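Side-chain contacts in divalent-cation tolerance protein CutA (Thermotoga maritima, PDB 1VHF), which is thought to take part in resistance to heavy metals, probably binds copper ions, and works as a homotrimer of the CutA family: residues 4-9 against 65-70; 22-25 against 31-34; 70-73 against 79-82. All coordinates share one frame; numbering follows the deposited sequence.

Contact 1: 4-9 against 65-70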
ATOM      1  N   ILE A   4       2.116   6.089   9.168  1.00 12.01           N
ATOM      2  CA  ILE A   4       1.066   6.282   8.190  1.00 12.03           C
ATOM      3  C   ILE A   4       0.822   4.935   7.470  1.00 11.31           C
ATOM      4  O   ILE A   4       1.668   4.060   7.452  1.00 11.89           O
ATOM      5  CB  ILE A   4       1.334   7.317   7.093  1.00 12.52           C
ATOM      6  CG1 ILE A   4       2.662   6.993   6.375  1.00 14.93           C
ATOM      7  CG2 ILE A   4       1.305   8.714   7.697  1.00 15.13           C
ATOM      8  CD1 ILE A   4       2.793   7.722   5.049  1.00 14.41           C
ATOM      9  N   LEU A   5      -0.433   4.801   7.089  1.00 10.38           N
ATOM     10  CA  LEU A   5      -0.842   3.608   6.348  1.00 10.41           C
ATOM     11  C   LEU A   5      -1.193   4.082   4.930  1.00 10.10           C
ATOM     12  O   LEU A   5      -2.060   4.938   4.767  1.00 10.67           O
ATOM     13  CB  LEU A   5      -2.109   2.959   6.893  1.00 12.94           C
ATOM     14  CG  LEU A   5      -2.196   2.644   8.375  1.00 18.62           C
ATOM     15  CD1 LEU A   5      -3.578   2.062   8.675  1.00 19.09           C
ATOM     16  CD2 LEU A   5      -1.097   1.716   8.814  1.00 17.45           C
ATOM     17  N   VAL A   6      -0.550   3.478   3.933  1.00  7.84           N
ATOM     18  CA  VAL A   6      -0.861   3.807   2.535  1.00  8.06           C
ATOM     19  C   VAL A   6      -1.548   2.554   1.953  1.00  9.28           C
ATOM     20  O   VAL A   6      -1.042   1.435   2.029  1.00  9.53           O
ATOM     21  CB  VAL A   6       0.401   4.150   1.741  1.00  9.11           C
ATOM     22  CG1 VAL A   6       0.049   4.375   0.280  1.00  8.92           C
ATOM     23  CG2 VAL A   6       1.092   5.382   2.312  1.00 10.53           C
ATOM     24  N   TYR A   7      -2.743   2.769   1.419  1.00  7.92           N
ATOM     25  CA  TYR A   7      -3.575   1.717   0.849  1.00  6.62           C
ATOM     26  C   TYR A   7      -3.573   1.757  -0.678  1.00  6.93           C
ATOM     27  O   TYR A   7      -3.551   2.813  -1.291  1.00  8.57           O
ATOM     28  CB  TYR A   7      -5.036   1.959   1.297  1.00  7.28           C
ATOM     29  CG  TYR A   7      -6.095   0.920   0.948  1.00  8.93           C
ATOM     30  CD1 TYR A   7      -6.770   0.957  -0.247  1.00  9.63           C
ATOM     31  CD2 TYR A   7      -6.446  -0.057   1.866  1.00 11.64           C
ATOM     32  CE1 TYR A   7      -7.785   0.068  -0.553  1.00  9.54           C
ATOM     33  CE2 TYR A   7      -7.438  -1.003   1.553  1.00 12.53           C
ATOM     34  CZ  TYR A   7      -8.108  -0.913   0.363  1.00 10.69           C
ATOM     35  OH  TYR A   7      -9.112  -1.826   0.117  1.00 10.50           O
ATOM     36  N   SER A   8      -3.560   0.567  -1.262  1.00  7.17           N
ATOM     37  CA  SER A   8      -3.694   0.463  -2.725  1.00  6.79           C
ATOM     38  C   SER A   8      -4.316  -0.893  -3.015  1.00  7.65           C
ATOM     39  O   SER A   8      -4.418  -1.777  -2.164  1.00  8.01           O
ATOM     40  CB  SER A   8      -2.342   0.611  -3.408  1.00 10.01           C
ATOM     41  OG  SER A   8      -2.513   0.675  -4.827  1.00  9.82           O
ATOM     42  N   THR A   9      -4.746  -1.066  -4.269  1.00  7.52           N
ATOM     43  CA  THR A   9      -5.300  -2.333  -4.730  1.00  7.31           C
ATOM     44  C   THR A   9      -4.529  -2.773  -5.975  1.00  7.06           C
ATOM     45  O   THR A   9      -3.892  -1.972  -6.684  1.00  8.35           O
ATOM     46  CB  THR A   9      -6.780  -2.380  -4.997  1.00  8.44           C
ATOM     47  OG1 THR A   9      -7.107  -1.625  -6.181  1.00 11.36           O
ATOM     48  CG2 THR A   9      -7.567  -1.874  -3.801  1.00  8.53           C
ATOM     49  N   LYS A  65       6.284  10.561   0.505  1.00 12.86           N
ATOM     50  CA  LYS A  65       6.505  11.028  -0.869  1.00 13.99           C
ATOM     51  C   LYS A  65       7.239   9.976  -1.685  1.00 12.86           C
ATOM     52  O   LYS A  65       6.762   9.650  -2.789  1.00 13.35           O
ATOM     53  CB  LYS A  65       7.330  12.325  -0.825  1.00 16.67           C
ATOM     54  N   GLU A  66       8.332   9.435  -1.158  1.00 13.92           N
ATOM     55  CA  GLU A  66       9.090   8.400  -1.847  1.00 13.54           C
ATOM     56  C   GLU A  66       8.264   7.137  -2.077  1.00 13.41           C
ATOM     57  O   GLU A  66       8.385   6.479  -3.109  1.00 14.13           O
ATOM     58  CB  GLU A  66      10.359   8.040  -1.077  0.65 17.48           C
ATOM     59  CG  GLU A  66      11.330   9.221  -0.913  0.65 24.09           C
ATOM     60  CD  GLU A  66      12.393   8.799   0.106  0.65 26.63           C
ATOM     61  OE1 GLU A  66      13.216   7.939  -0.281  0.65 29.63           O
ATOM     62  OE2 GLU A  66      12.311   9.226   1.264  0.65 29.97           O
ATOM     63  N   LEU A  67       7.462   6.755  -1.081  1.00 13.09           N
ATOM     64  CA  LEU A  67       6.618   5.561  -1.275  1.00 11.67           C
ATOM     65  C   LEU A  67       5.598   5.833  -2.355  1.00 11.65           C
ATOM     66  O   LEU A  67       5.345   4.930  -3.167  1.00 11.86           O
ATOM     67  CB  LEU A  67       5.942   5.227   0.077  1.00 10.08           C
ATOM     68  CG  LEU A  67       4.830   4.169   0.004  1.00  9.08           C
ATOM     69  CD1 LEU A  67       5.384   2.817  -0.493  1.00 10.85           C
ATOM     70  CD2 LEU A  67       4.267   3.980   1.408  1.00  9.98           C
ATOM     71  N   TYR A  68       4.919   6.990  -2.338  1.00 11.40           N
ATOM     72  CA  TYR A  68       3.974   7.251  -3.423  1.00 10.34           C
ATOM     73  C   TYR A  68       4.621   7.138  -4.795  1.00 12.76           C
ATOM     74  O   TYR A  68       4.055   6.553  -5.723  1.00 13.01           O
ATOM     75  CB  TYR A  68       3.279   8.604  -3.295  1.00 10.80           C
ATOM     76  CG  TYR A  68       2.003   8.637  -2.488  1.00 10.14           C
ATOM     77  CD1 TYR A  68       1.929   8.226  -1.161  1.00 10.83           C
ATOM     78  CD2 TYR A  68       0.865   9.156  -3.092  1.00 12.40           C
ATOM     79  CE1 TYR A  68       0.738   8.322  -0.476  1.00 11.68           C
ATOM     80  CE2 TYR A  68      -0.342   9.271  -2.401  1.00 13.05           C
ATOM     81  CZ  TYR A  68      -0.367   8.853  -1.082  1.00 12.00           C
ATOM     82  OH  TYR A  68      -1.570   8.929  -0.403  1.00 12.22           O
ATOM     83  N   GLU A  69       5.835   7.710  -4.916  1.00 12.39           N
ATOM     84  CA  GLU A  69       6.524   7.698  -6.207  1.00 14.68           C
ATOM     85  C   GLU A  69       6.878   6.304  -6.651  1.00 13.27           C
ATOM     86  O   GLU A  69       6.552   5.880  -7.779  1.00 13.31           O
ATOM     87  CB  GLU A  69       7.804   8.559  -6.083  1.00 18.59           C
ATOM     88  CG  GLU A  69       7.544  10.026  -5.787  1.00 27.81           C
ATOM     89  CD  GLU A  69       8.806  10.868  -5.784  1.00 33.83           C
ATOM     90  OE1 GLU A  69       9.474  10.979  -4.734  1.00 36.30           O
ATOM     91  OE2 GLU A  69       9.151  11.433  -6.845  1.00 38.46           O
ATOM     92  N   GLU A  70       7.430   5.479  -5.770  1.00 13.13           N
ATOM     93  CA  GLU A  70       7.804   4.124  -6.125  1.00 12.77           C
ATOM     94  C   GLU A  70       6.589   3.274  -6.404  1.00 11.27           C
ATOM     95  O   GLU A  70       6.570   2.438  -7.312  1.00 12.77           O
ATOM     96  CB  GLU A  70       8.731   3.463  -5.104  1.00 16.36           C
ATOM     97  CG  GLU A  70       9.325   2.157  -5.552  1.00 18.14           C
ATOM     98  CD  GLU A  70      10.192   2.130  -6.790  1.00 21.82           C
ATOM     99  OE1 GLU A  70      10.719   3.174  -7.209  1.00 20.17           O
ATOM    100  OE2 GLU A  70      10.385   1.028  -7.368  1.00 21.16           O
TER
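In the four-stranded antiparallel sheet of the CutA fold, V6 of strand 3-10 meets L67 and Y68 of helix 64-74, which packs on the sheet. The helix stands over the strand with the CA atoms of V6 and Y68 8.4 Å apart, far enough for one layer of side chains between the backbones. V6 points its CB toward the helix and offers both methyls. V6 CG2 makes the shortest approach, 3.6 Å from L67 CD2, the two side chains reaching toward each other tip to tip. L67 can do this because its CG lies anti to the backbone N (chi1 169°), which sends the isobutyl group down from the helix toward the sheet. L67 CD2 also lies 3.9 Å from V6 CB, and L67 touches T59 and I29 as well.

Y68 starts out to one side of the contact and brings its ring back in. Y68 CE1 is about equidistant from the two valine methyls, 4.1 Å from V6 CG1 and from V6 CG2, and the ring meets them at a slant. The far end of the ring is tied down by a hydrogen bond between Y68 OH and T84 OG1 on strand 82-86, and I82 also touches the ring. V6 is paired through its backbone with F57 of the neighbouring strand 46-60. V6, L67 and Y68 together pack between an inner strand and the helix, an arrangement characteristic of the helix-on-sheet layer of ferredoxin-like alpha/beta sandwiches.

Contact 2: 22-25 against 31-34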
ATOM      1  N   LYS A  22       9.290  -5.610  -3.021  1.00 10.54           N
ATOM      2  CA  LYS A  22      10.177  -4.604  -3.592  1.00 10.77           C
ATOM      3  C   LYS A  22      10.270  -3.380  -2.703  1.00 10.52           C
ATOM      4  O   LYS A  22      11.349  -2.783  -2.544  1.00 11.28           O
ATOM      5  CB  LYS A  22       9.717  -4.203  -5.007  1.00 11.51           C
ATOM      6  CG  LYS A  22      10.155  -5.277  -6.019  1.00 15.19           C
ATOM      7  CD  LYS A  22       9.743  -4.925  -7.425  1.00 22.29           C
ATOM      8  CE  LYS A  22       9.986  -6.117  -8.377  1.00 26.06           C
ATOM      9  NZ  LYS A  22      11.431  -6.478  -8.391  1.00 33.70           N
ATOM     10  N   LEU A  23       9.145  -2.960  -2.124  1.00  9.56           N
ATOM     11  CA  LEU A  23       9.152  -1.805  -1.234  1.00  9.32           C
ATOM     12  C   LEU A  23       9.938  -2.112   0.031  1.00 10.14           C
ATOM     13  O   LEU A  23      10.629  -1.213   0.534  1.00 10.26           O
ATOM     14  CB  LEU A  23       7.715  -1.361  -0.915  1.00  8.68           C
ATOM     15  CG  LEU A  23       6.922  -0.895  -2.127  1.00  8.74           C
ATOM     16  CD1 LEU A  23       5.453  -0.701  -1.776  1.00 10.93           C
ATOM     17  CD2 LEU A  23       7.539   0.367  -2.733  1.00 12.93           C
ATOM     18  N   LEU A  24       9.860  -3.361   0.527  1.00  8.32           N
ATOM     19  CA  LEU A  24      10.698  -3.727   1.681  1.00  8.73           C
ATOM     20  C   LEU A  24      12.183  -3.778   1.290  1.00 10.68           C
ATOM     21  O   LEU A  24      13.015  -3.319   2.084  1.00 11.39           O
ATOM     22  CB  LEU A  24      10.261  -5.114   2.176  1.00  9.68           C
ATOM     23  CG  LEU A  24       8.945  -5.157   2.981  1.00  9.14           C
ATOM     24  CD1 LEU A  24       8.450  -6.587   3.063  1.00 10.11           C
ATOM     25  CD2 LEU A  24       9.188  -4.551   4.366  1.00 10.82           C
ATOM     26  N   GLU A  25      12.493  -4.228   0.082  1.00 10.93           N
ATOM     27  CA  GLU A  25      13.908  -4.313  -0.368  1.00 13.37           C
ATOM     28  C   GLU A  25      14.503  -2.913  -0.387  1.00 15.22           C
ATOM     29  O   GLU A  25      15.690  -2.684  -0.052  1.00 16.64           O
ATOM     30  CB  GLU A  25      13.915  -4.904  -1.781  1.00 14.95           C
ATOM     31  CG  GLU A  25      13.761  -6.418  -1.832  1.00 21.53           C
ATOM     32  CD  GLU A  25      13.466  -6.953  -3.216  1.00 26.83           C
ATOM     33  OE1 GLU A  25      13.580  -6.211  -4.213  1.00 31.17           O
ATOM     34  OE2 GLU A  25      13.109  -8.157  -3.346  1.00 31.23           O
ATOM     35  N   CYS A  31       6.487  -2.757   6.708  1.00  8.66           N
ATOM     36  CA  CYS A  31       5.795  -4.013   6.478  1.00 10.31           C
ATOM     37  C   CYS A  31       4.536  -3.756   5.648  1.00  9.03           C
ATOM     38  O   CYS A  31       4.188  -2.591   5.451  1.00  8.19           O
ATOM     39  CB  CYS A  31       5.366  -4.616   7.818  1.00 13.04           C
ATOM     40  SG  CYS A  31       4.536  -3.490   8.919  1.00 14.66           S
ATOM     41  N   PHE A  32       3.931  -4.831   5.193  1.00  8.51           N
ATOM     42  CA  PHE A  32       2.670  -4.682   4.486  1.00  7.57           C
ATOM     43  C   PHE A  32       1.737  -5.784   4.982  1.00  7.64           C
ATOM     44  O   PHE A  32       2.174  -6.841   5.444  1.00  8.52           O
ATOM     45  CB  PHE A  32       2.822  -4.786   2.954  1.00  9.80           C
ATOM     46  CG  PHE A  32       3.201  -6.137   2.441  1.00  8.63           C
ATOM     47  CD1 PHE A  32       2.253  -7.124   2.215  1.00 11.62           C
ATOM     48  CD2 PHE A  32       4.544  -6.438   2.146  1.00  8.89           C
ATOM     49  CE1 PHE A  32       2.600  -8.385   1.756  1.00 12.92           C
ATOM     50  CE2 PHE A  32       4.881  -7.680   1.678  1.00  9.67           C
ATOM     51  CZ  PHE A  32       3.942  -8.688   1.486  1.00 11.39           C
ATOM     52  N   ASN A  33       0.436  -5.510   4.849  1.00  8.49           N
ATOM     53  CA  ASN A  33      -0.629  -6.484   5.131  1.00  8.31           C
ATOM     54  C   ASN A  33      -1.522  -6.526   3.877  1.00  8.43           C
ATOM     55  O   ASN A  33      -2.021  -5.461   3.493  1.00 11.45           O
ATOM     56  CB  ASN A  33      -1.468  -6.110   6.345  1.00  8.60           C
ATOM     57  CG  ASN A  33      -0.792  -6.246   7.678  1.00  9.42           C
ATOM     58  OD1 ASN A  33      -1.382  -5.834   8.688  1.00 12.08           O
ATOM     59  ND2 ASN A  33       0.396  -6.814   7.804  1.00  8.62           N
ATOM     60  N   ALA A  34      -1.697  -7.678   3.239  1.00  7.96           N
ATOM     61  CA  ALA A  34      -2.509  -7.718   2.011  1.00  7.26           C
ATOM     62  C   ALA A  34      -3.639  -8.727   2.182  1.00  7.48           C
ATOM     63  O   ALA A  34      -3.533  -9.704   2.936  1.00  7.40           O
ATOM     64  CB  ALA A  34      -1.622  -8.112   0.827  1.00  8.11           C
TER
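The last turn of helix 13-25 passes close to the start of strand 31-43, with the CA atoms of L24 and C31 6.9 Å apart. Five residues join the two segments. C31 is almost fully extended, and the strand runs on from there as an outer strand of the sheet in this chain, its backbone bonded to strand 46-60 through C31 with K58 and N33 with I56.

L24 is the residue that bridges the gap. Its CB points toward the strand, and its two methyls divide the work. L24 CD1 goes to the phenyl ring of F32, at 4.0 Å from both F32 CE2 and F32 CD2, so this methyl sits beside the CD2-CE2 side of the ring, at a slant, and the two side chains cross at about a right angle. L24 CD2 turns instead to the backbone of C31, with C31 N and C31 CA each 4.0 Å from it. The CB of C31 leaves away from the helix; the cysteine side chain touches Y94 and W97 of helix 92-101. The chi1 of F32, 68°, tucks CG between the backbone N and the carbonyl carbon, and the ring stands on the helix side of the strand, where it also touches F57.

This is the second half of a beta-alpha-beta crossover: strand 3-10 and strand 31-43 run parallel, with strand 46-60 lying between them, as in the split unit of a ferredoxin-like fold. L24 also leans on I29 in the connecting loop.

Beyond the apolar contact, N33 ND2 donates to F32 O at 3.0 Å, with an N-H...O angle of 150°. The donor comes in from well out of the carbonyl plane, at a C=O...N angle of 94°.

Contact 3: 70-73 against 79-82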
ATOM      1  N   GLU A  70       7.430   5.479  -5.770  1.00 13.13           N
ATOM      2  CA  GLU A  70       7.804   4.124  -6.125  1.00 12.77           C
ATOM      3  C   GLU A  70       6.589   3.274  -6.404  1.00 11.27           C
ATOM      4  O   GLU A  70       6.570   2.438  -7.312  1.00 12.77           O
ATOM      5  CB  GLU A  70       8.731   3.463  -5.104  1.00 16.36           C
ATOM      6  CG  GLU A  70       9.325   2.157  -5.552  1.00 18.14           C
ATOM      7  CD  GLU A  70      10.192   2.130  -6.790  1.00 21.82           C
ATOM      8  OE1 GLU A  70      10.719   3.174  -7.209  1.00 20.17           O
ATOM      9  OE2 GLU A  70      10.385   1.028  -7.368  1.00 21.16           O
ATOM     10  N   LEU A  71       5.579   3.349  -5.498  1.00 10.84           N
ATOM     11  CA  LEU A  71       4.372   2.546  -5.720  1.00 11.16           C
ATOM     12  C   LEU A  71       3.695   2.913  -7.025  1.00 12.14           C
ATOM     13  O   LEU A  71       3.306   1.970  -7.741  1.00 12.68           O
ATOM     14  CB  LEU A  71       3.473   2.770  -4.490  1.00 11.64           C
ATOM     15  CG  LEU A  71       2.134   2.030  -4.535  1.00 13.54           C
ATOM     16  CD1 LEU A  71       2.318   0.528  -4.675  1.00 12.18           C
ATOM     17  CD2 LEU A  71       1.340   2.336  -3.271  1.00 14.85           C
ATOM     18  N   ARG A  72       3.620   4.181  -7.406  1.00 10.96           N
ATOM     19  CA  ARG A  72       2.998   4.564  -8.688  1.00 13.14           C
ATOM     20  C   ARG A  72       3.804   3.951  -9.843  1.00 13.15           C
ATOM     21  O   ARG A  72       3.252   3.375 -10.786  1.00 13.05           O
ATOM     22  CB  ARG A  72       3.004   6.079  -8.857  1.00 15.90           C
ATOM     23  CG  ARG A  72       2.457   6.522 -10.249  1.00 18.86           C
ATOM     24  CD  ARG A  72       0.955   6.474 -10.153  1.00 22.65           C
ATOM     25  NE  ARG A  72       0.174   6.801 -11.308  1.00 23.55           N
ATOM     26  CZ  ARG A  72      -0.064   7.953 -11.896  1.00 24.90           C
ATOM     27  NH1 ARG A  72       0.480   9.083 -11.445  1.00 24.29           N
ATOM     28  NH2 ARG A  72      -0.951   8.010 -12.895  1.00 21.73           N
ATOM     29  N   LYS A  73       5.128   3.974  -9.717  1.00 11.38           N
ATOM     30  CA  LYS A  73       6.000   3.437 -10.752  1.00 13.33           C
ATOM     31  C   LYS A  73       6.041   1.954 -10.873  1.00 12.86           C
ATOM     32  O   LYS A  73       6.424   1.415 -11.948  1.00 14.58           O
ATOM     33  CB  LYS A  73       7.415   4.049 -10.585  1.00 14.88           C
ATOM     34  CG  LYS A  73       7.367   5.490 -11.096  1.00 17.65           C
ATOM     35  CD  LYS A  73       8.674   6.247 -10.860  1.00 21.00           C
ATOM     36  CE  LYS A  73       8.460   7.686 -11.285  1.00 23.51           C
ATOM     37  NZ  LYS A  73       9.591   8.607 -11.022  1.00 23.53           N
ATOM     38  N   THR A  79      -3.873   4.367 -13.288  1.00 13.39           N
ATOM     39  CA  THR A  79      -4.336   5.360 -12.308  1.00 13.29           C
ATOM     40  C   THR A  79      -4.777   4.554 -11.079  1.00 12.50           C
ATOM     41  O   THR A  79      -5.966   4.346 -10.807  1.00 14.11           O
ATOM     42  CB  THR A  79      -5.533   6.166 -12.830  1.00 15.48           C
ATOM     43  OG1 THR A  79      -5.070   6.737 -14.102  1.00 16.84           O
ATOM     44  CG2 THR A  79      -5.934   7.274 -11.909  1.00 16.74           C
ATOM     45  N   PRO A  80      -3.796   4.118 -10.305  1.00 11.33           N
ATOM     46  CA  PRO A  80      -4.114   3.290  -9.159  1.00 10.22           C
ATOM     47  C   PRO A  80      -4.705   4.056  -7.998  1.00  9.69           C
ATOM     48  O   PRO A  80      -4.504   5.256  -7.860  1.00  9.57           O
ATOM     49  CB  PRO A  80      -2.711   2.754  -8.751  1.00 11.25           C
ATOM     50  CG  PRO A  80      -1.810   3.893  -9.097  1.00 12.76           C
ATOM     51  CD  PRO A  80      -2.328   4.330 -10.470  1.00 12.49           C
ATOM     52  N   ALA A  81      -5.435   3.290  -7.162  1.00  9.90           N
ATOM     53  CA  ALA A  81      -5.897   3.894  -5.914  1.00  9.06           C
ATOM     54  C   ALA A  81      -4.661   3.944  -4.989  1.00  8.82           C
ATOM     55  O   ALA A  81      -4.038   2.910  -4.700  1.00 10.49           O
ATOM     56  CB  ALA A  81      -6.890   2.970  -5.214  1.00 11.23           C
ATOM     57  N   ILE A  82      -4.226   5.114  -4.598  1.00  8.49           N
ATOM     58  CA  ILE A  82      -3.175   5.267  -3.606  1.00  8.98           C
ATOM     59  C   ILE A  82      -3.631   6.370  -2.661  1.00 10.74           C
ATOM     60  O   ILE A  82      -3.938   7.476  -3.098  1.00  9.85           O
ATOM     61  CB  ILE A  82      -1.797   5.614  -4.173  1.00  9.86           C
ATOM     62  CG1 ILE A  82      -1.331   4.610  -5.239  1.00 11.58           C
ATOM     63  CG2 ILE A  82      -0.792   5.668  -3.028  1.00 11.55           C
ATOM     64  CD1 ILE A  82      -0.012   5.038  -5.899  1.00 11.78           C
TER
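Apolar packing comes first, between L71 on helix 64-74 and I82, beyond the turn that follows the helix. The two side chains slide past each other in opposite directions: L71 CG lies 3.9 Å from I82 CD1, while L71 CD2 is 4.0 Å from I82 CG2. The CD1 methyl of I82 is also 4.0 Å from R72 N, so it reaches the helix backbone as well as the leucine. L71 is buried, and it also touches S8 and F10 of strand 3-10 and I19 of helix 13-25.

The second group is an arginine set against a proline. R72 CG is anti to the backbone N, and the chain then bends at chi2 (80°), which lays R72 CD and NE against the CG-CD side of P80, the side chains crossing at about a right angle. R72 NE comes within 3.6 Å of P80 CD, and R72 CD is 3.9 Å from P80 CG.

Polar anchoring comes from just outside the segment: R72 NH2 is hydrogen-bonded to E78 O, which holds the guanidinium beside T79, with R72 NH2 4.3 Å from T79 CA. On the sheet side, A81 O accepts a hydrogen bond from S8 OG. Together these contacts close the helix-to-strand connection that leads into the last strand of a ferredoxin-like sheet.

How the contacts relate
Contacts 1 and 2 bear on one antiparallel sheet and two of the helices, 13-25 and 64-74; contact 3 lies where the chain enters strand 82-86. Contact 2 comes within the chain span between the segments of contact 1, and contact 3 follows, sharing E70 with contact 1 on helix 64-74. Centres of contacts 1 and 3 are about 7 Å apart, those of 1 and 2 about 11 Å, and those of 2 and 3 about 14 Å. They touch directly: L23 packs on L67 and E70, and V6 on I82. In this ferredoxin-like subunit the two helices thus pack on each other and helix 64-74 on strand 3-10.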